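Local coordinates for protein glycoside Hydrolase (Bacteroides uniformis, PDB 5TA0) that binds an agarose oligosaccharide and probably hydrolyses agarose as part of the agarose-degrading pathway of a human gut bacterium, at residues L545-N550 against G630-V635; L564-N569 against G604-P609; L574-L579 against I621-P626. One frame throughout, in Å; residues are numbered along the deposited sequence.

In the fold
All three contacts belong to one small C-terminal beta-sandwich, set against the side of the catalytic barrel. Contact 1 joins its two sheets face to face, while contacts 2 and 3 each pair neighbouring strands within one of them: contact 2 in the sheet beside helix 298-315, contact 3 in the outer sheet. The chemistry follows from this. Contact 1 is side-chain packing without a hydrogen bond, whereas the other two are sewn by backbone hydrogen bonds and send leucines, isoleucine and valine into the shared core. Every residue that touches in contact 2 is buried; contact 3 has a buried face and an outer face carrying Glu577, Lys624 and a bridging water.

Contact 1: residues L545-N550 against G630-V635; sequences LVFNIN and GHVSTV
Val635 drops a methyl group squarely onto the ring of Phe547. Its CG2 lies 3.6 Å from the centroid of that ring and 10° off the normal, a CH-pi contact over the face. With CG of Phe547 anti to its carbonyl carbon (chi1 -67°), the ring lies between the sheets, and its far end also meets a second valine of the facing strand: Val632 CG1 comes to 3.7 Å from Phe547 CZ, approaching obliquely. The other methyl of Val632 serves Leu545, with CG2 3.8 Å from Leu545 CD1 as the two side chains run past each other in opposite directions. At the other end Ile549 reaches in with CD1, 3.9 Å from the carbonyl O of Val635 and a little farther from its CG1. No hydrogen bond joins the two segments.

Val632 and Val635 are three residues apart, yet both face Phe547. A classic beta bulge makes this possible: Ser633 takes a helix-like backbone conformation, and Ser633 N and Thr634 O both pair with Gly565 on the adjacent strand. Within its own sheet, strand 545-549 is hydrogen-bonded through Leu545 and Phe547 to Leu623 and Ile621 of the adjacent strand 619-624, with Leu545, Phe547 and Ile549 on the inward face. Phe547 also touches Lys537, and Ile549 touches Tyr530. The strand axes lie 8.7 Å apart and cross at -27°, the face-to-face packing of two aligned, twisted sheets that defines a beta-sandwich.

Contact 2: residues L564-N569 against G604-P609; sequences LGLGRN and GVIEVP
Two pairs of reciprocal backbone hydrogen bonds tie Leu564 to Ile606 and Leu566 to Gly604. Leu564 N donates to Ile606 O at 2.9 Å, almost straight at 173°, and Ile606 N returns a bond to Leu564 O at 2.8 Å. Two residues on, Leu566 N reaches Gly604 O at 2.9 Å, and Gly604 N closes the set on Leu566 O at 3.1 Å. Between them sits the non-hydrogen-bonded pair of Gly565 and Val605, where the backbones draw close. Here the CA of Val605 adds a CA-H...O contact of 3.3 Å to Leu564 O, so that this carbonyl is approached by both an N-H and a C-H of the opposite strand.

This is an antiparallel pairing at the margin of one sheet of the beta-sandwich: 602-609 is its outermost strand, and 558-568 lies between it and 631-642. The strands are strongly twisted, 144° between their directions.

The two faces differ. On one, Val605 rests its CG2 4.0 Å from the bare CA of Gly565, and Val605 also packs on Glu301, Ala302 and Asp305 of helix 298-315. On the other, Leu566 CD1 meets Ile606 CG1 at 4.0 Å, their side chains crossing at about a right angle. Leu564, with CG anti to the carbonyl carbon (chi1 -54°), carries its CD1 diagonally across to Val608 CG2, two residues beyond its paired Ile606, also 4.0 Å away. This leucine-rich face looks into the sandwich, where Leu564 meets Leu623 of the facing sheet and Leu566 meets Phe625, just past the end of that strand. Farther out, Glu607 forms a salt bridge with Arg592, and Arg568 forms one with Asp627.

Contact 3: residues L574-L579 against I621-P626; sequences LLPELL and ISLKFP
Pro576 lays its CB over the ring of Phe625, 3.6 Å from the centroid and 9° off the normal, a CH-pi contact over the face. The two side chains point the same way, and Pro576 CG lies out by the CE1-CZ side of the ring, 3.6 Å from Phe625 CZ. The same CG also meets Leu623 CD2 at 3.8 Å. Next along, Leu578, whose CG is anti to the backbone N (chi1 171°), turns CD1 towards the partner strand and sets it between Leu623 CD2 and Ile621 CG2, 3.7 Å from each.

Leu578, Leu623 and Ile621 lie on the inward face of an antiparallel strand pair in the outer sheet of the beta-sandwich, and Pro576 and Phe625 continue it just past the strand ends; Val632 and Val635 of the facing sheet pack against Leu623 and Ile621. Four backbone hydrogen bonds hold the pair, two between Glu577 and Lys624 and two between Leu579 and Ser622. In the second set, Ser622 N meets Leu579 O at 2.8 Å, nearly in line with the carbonyl.

On the outward face a water donates to both Glu577 O, at 3.0 Å, and Ser622 OG, at 2.7 Å, linking the strands beside the direct bonds. Glu544 also hydrogen-bonds to that hydroxyl. Farther out, the Glu577 and Lys624 chains run alongside each other; the lysine chain, bent at chi3, ends with NZ 4.8 Å from Glu577 OE1, opposite charges near each other without contact.

Contact 1: residues L545-N550 against G630-V635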
loop_
_atom_site.group_PDB
_atom_site.type_symbol
_atom_site.label_atom_id
_atom_site.label_comp_id
_atom_site.label_asym_id
_atom_site.label_seq_id
_atom_site.Cartn_x
_atom_site.Cartn_y
_atom_site.Cartn_z
ATOM N N LEU A 545 -0.898 -26.124 -19.514
ATOM C CA LEU A 545 -0.863 -25.900 -18.060
ATOM C C LEU A 545 -2.303 -25.774 -17.594
ATOM O O LEU A 545 -3.027 -24.892 -18.064
ATOM C CB LEU A 545 -0.072 -24.639 -17.711
ATOM C CG LEU A 545 1.435 -24.686 -17.995
ATOM C CD1 LEU A 545 2.100 -23.371 -17.638
ATOM C CD2 LEU A 545 2.112 -25.799 -17.208
ATOM N N VAL A 546 -2.715 -26.635 -16.671
ATOM C CA VAL A 546 -4.105 -26.706 -16.233
ATOM C C VAL A 546 -4.210 -26.227 -14.799
ATOM O O VAL A 546 -3.474 -26.699 -13.941
ATOM C CB VAL A 546 -4.654 -28.146 -16.323
ATOM C CG1 VAL A 546 -6.101 -28.206 -15.851
ATOM C CG2 VAL A 546 -4.518 -28.661 -17.758
ATOM N N PHE A 547 -5.122 -25.286 -14.565
ATOM C CA PHE A 547 -5.444 -24.766 -13.233
ATOM C C PHE A 547 -6.922 -24.997 -12.966
ATOM O O PHE A 547 -7.742 -25.024 -13.901
ATOM C CB PHE A 547 -5.149 -23.271 -13.147
ATOM C CG PHE A 547 -3.693 -22.947 -13.233
ATOM C CD1 PHE A 547 -3.067 -22.838 -14.468
ATOM C CD2 PHE A 547 -2.926 -22.786 -12.086
ATOM C CE1 PHE A 547 -1.708 -22.561 -14.560
ATOM C CE2 PHE A 547 -1.568 -22.503 -12.183
ATOM C CZ PHE A 547 -0.962 -22.402 -13.414
ATOM N N ASN A 548 -7.259 -25.168 -11.701
ATOM C CA ASN A 548 -8.628 -25.414 -11.272
ATOM C C ASN A 548 -9.055 -24.393 -10.237
ATOM O O ASN A 548 -8.356 -24.208 -9.244
ATOM C CB ASN A 548 -8.739 -26.811 -10.668
ATOM C CG ASN A 548 -8.473 -27.899 -11.679
ATOM O OD1 ASN A 548 -7.383 -28.466 -11.719
ATOM N ND2 ASN A 548 -9.440 -28.155 -12.523
ATOM N N ILE A 549 -10.213 -23.765 -10.465
ATOM C CA ILE A 549 -10.794 -22.790 -9.543
ATOM C C ILE A 549 -12.188 -23.298 -9.223
ATOM O O ILE A 549 -13.077 -23.281 -10.094
ATOM C CB ILE A 549 -10.812 -21.371 -10.126
ATOM C CG1 ILE A 549 -9.384 -20.895 -10.441
ATOM C CG2 ILE A 549 -11.493 -20.410 -9.150
ATOM C CD1 ILE A 549 -9.281 -19.488 -10.989
ATOM N N ASN A 550 -12.381 -23.715 -7.975
ATOM C CA ASN A 550 -13.565 -24.460 -7.555
ATOM C C ASN A 550 -14.408 -23.769 -6.490
ATOM O O ASN A 550 -13.974 -22.814 -5.844
ATOM C CB ASN A 550 -13.104 -25.839 -7.049
ATOM C CG ASN A 550 -12.397 -26.658 -8.111
ATOM O OD1 ASN A 550 -12.692 -26.557 -9.305
ATOM N ND2 ASN A 550 -11.428 -27.477 -7.669
ATOM N N GLY A 630 9.989 -19.190 -18.478
ATOM C CA GLY A 630 9.211 -18.407 -17.525
ATOM C C GLY A 630 8.165 -19.248 -16.816
ATOM O O GLY A 630 8.140 -20.474 -16.896
ATOM N N HIS A 631 7.273 -18.543 -16.123
ATOM C CA HIS A 631 6.263 -19.177 -15.285
ATOM C C HIS A 631 4.925 -18.500 -15.387
ATOM O O HIS A 631 4.842 -17.293 -15.637
ATOM C CB HIS A 631 6.667 -19.101 -13.804
ATOM C CG HIS A 631 7.873 -19.907 -13.440
ATOM N ND1 HIS A 631 9.161 -19.469 -13.673
ATOM C CD2 HIS A 631 7.986 -21.101 -12.820
ATOM C CE1 HIS A 631 10.012 -20.373 -13.218
ATOM N NE2 HIS A 631 9.331 -21.377 -12.711
ATOM N N VAL A 632 3.887 -19.289 -15.169
ATOM C CA VAL A 632 2.590 -18.755 -14.725
ATOM C C VAL A 632 2.667 -18.736 -13.201
ATOM O O VAL A 632 2.751 -19.784 -12.568
ATOM C CB VAL A 632 1.424 -19.640 -15.187
ATOM C CG1 VAL A 632 0.102 -19.074 -14.698
ATOM C CG2 VAL A 632 1.437 -19.791 -16.709
ATOM N N SER A 633 2.695 -17.527 -12.623
ATOM C CA SER A 633 2.819 -17.383 -11.177
ATOM C C SER A 633 1.509 -17.745 -10.469
ATOM O O SER A 633 1.511 -18.534 -9.538
ATOM C CB SER A 633 3.278 -15.976 -10.797
ATOM O OG SER A 633 2.471 -15.004 -11.395
ATOM N N THR A 634 0.402 -17.168 -10.943
ATOM C CA THR A 634 -0.919 -17.394 -10.346
ATOM C C THR A 634 -1.996 -17.344 -11.408
ATOM O O THR A 634 -1.866 -16.630 -12.408
ATOM C CB THR A 634 -1.265 -16.339 -9.258
ATOM O OG1 THR A 634 -1.251 -15.035 -9.824
ATOM C CG2 THR A 634 -0.308 -16.405 -8.085
ATOM N N VAL A 635 -3.073 -18.083 -11.151
ATOM C CA VAL A 635 -4.331 -17.933 -11.854
ATOM C C VAL A 635 -5.413 -17.781 -10.804
ATOM O O VAL A 635 -5.597 -18.658 -9.969
ATOM C CB VAL A 635 -4.624 -19.127 -12.781
ATOM C CG1 VAL A 635 -5.966 -18.935 -13.461
ATOM C CG2 VAL A 635 -3.500 -19.281 -13.806
#

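Contact 2: residues L564-N569 against G604-P609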
loop_
_atom_site.group_PDB
_atom_site.type_symbol
_atom_site.label_atom_id
_atom_site.label_comp_id
_atom_site.label_asym_id
_atom_site.label_seq_id
_atom_site.Cartn_x
_atom_site.Cartn_y
_atom_site.Cartn_z
ATOM N N LEU A 564 -4.333 -13.673 -14.967
ATOM C CA LEU A 564 -3.199 -14.512 -15.309
ATOM C C LEU A 564 -1.906 -13.852 -14.904
ATOM O O LEU A 564 -1.466 -12.919 -15.554
ATOM C CB LEU A 564 -3.159 -14.802 -16.817
ATOM C CG LEU A 564 -4.416 -15.396 -17.406
ATOM C CD1 LEU A 564 -4.196 -15.592 -18.909
ATOM C CD2 LEU A 564 -4.781 -16.720 -16.750
ATOM N N GLY A 565 -1.314 -14.293 -13.791
ATOM C CA GLY A 565 0.005 -13.757 -13.416
ATOM C C GLY A 565 1.068 -14.455 -14.257
ATOM O O GLY A 565 1.197 -15.679 -14.170
ATOM N N LEU A 566 1.833 -13.666 -15.027
ATOM C CA LEU A 566 2.878 -14.217 -15.913
ATOM C C LEU A 566 4.201 -13.558 -15.572
ATOM O O LEU A 566 4.266 -12.341 -15.453
ATOM C CB LEU A 566 2.539 -13.959 -17.379
ATOM C CG LEU A 566 1.207 -14.487 -17.894
ATOM C CD1 LEU A 566 1.091 -14.173 -19.380
ATOM C CD2 LEU A 566 1.055 -15.973 -17.623
ATOM N N GLY A 567 5.246 -14.376 -15.433
ATOM C CA GLY A 567 6.613 -13.883 -15.286
ATOM C C GLY A 567 7.470 -14.488 -16.383
ATOM O O GLY A 567 7.786 -15.670 -16.299
ATOM N N ARG A 568 7.795 -13.686 -17.395
ATOM C CA ARG A 568 8.553 -14.195 -18.560
ATOM C C ARG A 568 9.534 -13.141 -18.991
ATOM O O ARG A 568 9.247 -11.954 -18.969
ATOM C CB ARG A 568 7.649 -14.528 -19.748
ATOM C CG ARG A 568 6.434 -15.375 -19.399
ATOM C CD ARG A 568 5.822 -15.989 -20.642
ATOM N NE ARG A 568 6.592 -17.132 -21.095
ATOM C CZ ARG A 568 6.461 -17.727 -22.284
ATOM N NH1 ARG A 568 7.203 -18.794 -22.542
ATOM N NH2 ARG A 568 5.620 -17.258 -23.194
ATOM N N ASN A 569 10.692 -13.606 -19.465
ATOM C CA ASN A 569 11.621 -12.719 -20.157
ATOM C C ASN A 569 10.983 -12.009 -21.341
ATOM O O ASN A 569 10.024 -12.502 -21.946
ATOM C CB ASN A 569 12.873 -13.498 -20.607
ATOM C CG ASN A 569 13.809 -13.809 -19.460
ATOM O OD1 ASN A 569 13.796 -13.128 -18.442
ATOM N ND2 ASN A 569 14.642 -14.835 -19.621
ATOM N N GLY A 604 3.604 -9.548 -14.404
ATOM C CA GLY A 604 2.346 -8.810 -14.286
ATOM C C GLY A 604 1.154 -9.705 -14.435
ATOM O O GLY A 604 1.246 -10.803 -15.007
ATOM N N VAL A 605 0.007 -9.225 -13.938
ATOM C CA VAL A 605 -1.272 -9.903 -14.163
ATOM C C VAL A 605 -1.950 -9.372 -15.423
ATOM O O VAL A 605 -2.201 -8.170 -15.545
ATOM C CB VAL A 605 -2.186 -9.742 -12.938
ATOM C CG1 VAL A 605 -3.610 -10.194 -13.234
ATOM C CG2 VAL A 605 -1.616 -10.498 -11.769
ATOM N N ILE A 606 -2.240 -10.291 -16.336
ATOM C CA ILE A 606 -3.058 -10.014 -17.505
ATOM C C ILE A 606 -4.500 -10.329 -17.123
ATOM O O ILE A 606 -4.846 -11.475 -16.814
ATOM C CB ILE A 606 -2.648 -10.912 -18.703
ATOM C CG1 ILE A 606 -1.138 -10.882 -18.969
ATOM C CG2 ILE A 606 -3.436 -10.534 -19.951
ATOM C CD1 ILE A 606 -0.552 -9.536 -19.192
ATOM N N GLU A 607 -5.328 -9.291 -17.128
ATOM C CA GLU A 607 -6.742 -9.415 -16.792
ATOM C C GLU A 607 -7.557 -9.747 -18.056
ATOM O O GLU A 607 -7.468 -9.042 -19.064
ATOM C CB GLU A 607 -7.227 -8.132 -16.122
ATOM C CG GLU A 607 -6.682 -8.007 -14.714
ATOM C CD GLU A 607 -6.700 -6.587 -14.203
ATOM O OE1 GLU A 607 -5.840 -5.781 -14.603
ATOM O OE2 GLU A 607 -7.621 -6.252 -13.431
ATOM N N VAL A 608 -8.317 -10.837 -17.988
ATOM C CA VAL A 608 -9.003 -11.422 -19.136
ATOM C C VAL A 608 -10.509 -11.477 -18.843
ATOM O O VAL A 608 -10.955 -12.326 -18.065
ATOM C CB VAL A 608 -8.479 -12.838 -19.429
ATOM C CG1 VAL A 608 -9.156 -13.399 -20.683
ATOM C CG2 VAL A 608 -6.955 -12.846 -19.593
ATOM N N PRO A 609 -11.302 -10.584 -19.457
ATOM C CA PRO A 609 -12.753 -10.730 -19.315
ATOM C C PRO A 609 -13.202 -12.077 -19.859
ATOM O O PRO A 609 -12.662 -12.564 -20.860
ATOM C CB PRO A 609 -13.293 -9.586 -20.163
ATOM C CG PRO A 609 -12.211 -8.560 -20.133
ATOM C CD PRO A 609 -10.956 -9.387 -20.244
#

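Contact 3: residues L574-L579 against I621-P626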
loop_
_atom_site.group_PDB
_atom_site.type_symbol
_atom_site.label_atom_id
_atom_site.label_comp_id
_atom_site.label_asym_id
_atom_site.label_seq_id
_atom_site.Cartn_x
_atom_site.Cartn_y
_atom_site.Cartn_z
ATOM N N LEU A 574 2.960 -13.215 -24.338
ATOM C CA LEU A 574 1.980 -12.970 -23.263
ATOM C C LEU A 574 0.549 -13.253 -23.767
ATOM O O LEU A 574 -0.436 -12.764 -23.206
ATOM C CB LEU A 574 2.124 -11.540 -22.740
ATOM C CG LEU A 574 3.517 -11.177 -22.198
ATOM C CD1 LEU A 574 3.492 -9.737 -21.708
ATOM C CD2 LEU A 574 4.005 -12.123 -21.098
ATOM N N LEU A 575 0.449 -14.071 -24.823
ATOM C CA LEU A 575 -0.810 -14.387 -25.488
ATOM C C LEU A 575 -0.940 -15.903 -25.634
ATOM O O LEU A 575 -0.960 -16.437 -26.760
ATOM C CB LEU A 575 -0.884 -13.696 -26.854
ATOM C CG LEU A 575 -0.937 -12.168 -26.802
ATOM C CD1 LEU A 575 -0.710 -11.607 -28.202
ATOM C CD2 LEU A 575 -2.255 -11.661 -26.234
ATOM N N PRO A 576 -1.042 -16.622 -24.503
ATOM C CA PRO A 576 -1.283 -18.044 -24.592
ATOM C C PRO A 576 -2.670 -18.332 -25.158
ATOM O O PRO A 576 -3.554 -17.466 -25.144
ATOM C CB PRO A 576 -1.223 -18.498 -23.135
ATOM C CG PRO A 576 -1.606 -17.302 -22.349
ATOM C CD PRO A 576 -1.047 -16.143 -23.102
ATOM N N GLU A 577 -2.837 -19.552 -25.655
ATOM C CA GLU A 577 -4.165 -20.076 -25.929
ATOM C C GLU A 577 -4.819 -20.374 -24.594
ATOM O O GLU A 577 -4.229 -21.075 -23.767
ATOM C CB GLU A 577 -4.080 -21.372 -26.741
ATOM C CG GLU A 577 -3.555 -21.188 -28.154
ATOM C CD GLU A 577 -3.455 -22.488 -28.954
ATOM O OE1 GLU A 577 -3.825 -23.577 -28.446
ATOM O OE2 GLU A 577 -2.990 -22.420 -30.115
ATOM N N LEU A 578 -6.032 -19.862 -24.407
ATOM C CA LEU A 578 -6.762 -20.004 -23.150
ATOM C C LEU A 578 -8.058 -20.744 -23.394
ATOM O O LEU A 578 -8.860 -20.313 -24.243
ATOM C CB LEU A 578 -7.034 -18.623 -22.553
ATOM C CG LEU A 578 -7.963 -18.540 -21.333
ATOM C CD1 LEU A 578 -7.434 -19.320 -20.154
ATOM C CD2 LEU A 578 -8.184 -17.081 -20.943
ATOM N N LEU A 579 -8.253 -21.851 -22.668
ATOM C CA LEU A 579 -9.517 -22.560 -22.645
ATOM C C LEU A 579 -10.067 -22.544 -21.233
ATOM O O LEU A 579 -9.355 -22.879 -20.290
ATOM C CB LEU A 579 -9.323 -24.017 -23.080
ATOM C CG LEU A 579 -8.739 -24.262 -24.476
ATOM C CD1 LEU A 579 -8.477 -25.741 -24.692
ATOM C CD2 LEU A 579 -9.679 -23.714 -25.532
ATOM N N ILE A 621 -9.081 -24.136 -16.153
ATOM C CA ILE A 621 -8.493 -23.056 -16.926
ATOM C C ILE A 621 -7.183 -23.588 -17.502
ATOM O O ILE A 621 -6.280 -23.938 -16.735
ATOM C CB ILE A 621 -8.265 -21.814 -16.036
ATOM C CG1 ILE A 621 -9.631 -21.239 -15.606
ATOM C CG2 ILE A 621 -7.415 -20.785 -16.775
ATOM C CD1 ILE A 621 -9.605 -20.272 -14.430
ATOM N N SER A 622 -7.101 -23.674 -18.833
ATOM C CA SER A 622 -5.961 -24.268 -19.529
ATOM C C SER A 622 -5.220 -23.191 -20.308
ATOM O O SER A 622 -5.836 -22.412 -21.018
ATOM C CB SER A 622 -6.484 -25.370 -20.464
ATOM O OG SER A 622 -5.589 -25.681 -21.498
ATOM N N LEU A 623 -3.897 -23.175 -20.178
ATOM C CA LEU A 623 -3.032 -22.247 -20.899
ATOM C C LEU A 623 -2.015 -23.003 -21.729
ATOM O O LEU A 623 -1.431 -23.960 -21.261
ATOM C CB LEU A 623 -2.276 -21.343 -19.930
ATOM C CG LEU A 623 -3.119 -20.407 -19.075
ATOM C CD1 LEU A 623 -2.235 -19.777 -18.017
ATOM C CD2 LEU A 623 -3.754 -19.333 -19.925
ATOM N N LYS A 624 -1.802 -22.557 -22.960
ATOM C CA LYS A 624 -0.770 -23.153 -23.812
ATOM C C LYS A 624 -0.012 -22.060 -24.524
ATOM O O LYS A 624 -0.592 -21.303 -25.286
ATOM C CB LYS A 624 -1.371 -24.124 -24.831
ATOM C CG LYS A 624 -0.309 -24.869 -25.630
ATOM C CD LYS A 624 -0.923 -25.714 -26.736
ATOM C CE LYS A 624 -1.663 -26.895 -26.187
ATOM N NZ LYS A 624 -1.986 -27.834 -27.295
ATOM N N PHE A 625 1.295 -22.007 -24.279
ATOM C CA PHE A 625 2.161 -21.004 -24.877
ATOM C C PHE A 625 2.904 -21.605 -26.067
ATOM O O PHE A 625 3.170 -22.809 -26.065
ATOM C CB PHE A 625 3.177 -20.514 -23.844
ATOM C CG PHE A 625 2.566 -19.721 -22.705
ATOM C CD1 PHE A 625 2.546 -18.329 -22.740
ATOM C CD2 PHE A 625 2.008 -20.372 -21.615
ATOM C CE1 PHE A 625 1.993 -17.597 -21.680
ATOM C CE2 PHE A 625 1.440 -19.643 -20.564
ATOM C CZ PHE A 625 1.429 -18.268 -20.613
ATOM N N PRO A 626 3.263 -20.755 -27.049
ATOM C CA PRO A 626 3.996 -21.219 -28.247
ATOM C C PRO A 626 5.512 -21.338 -28.049
ATOM O O PRO A 626 6.206 -21.849 -28.940
ATOM C CB PRO A 626 3.695 -20.127 -29.261
ATOM C CG PRO A 626 3.588 -18.881 -28.446
ATOM C CD PRO A 626 2.869 -19.344 -27.195
HETATM O O HOH W 1 -4.929 -24.002 -23.522
#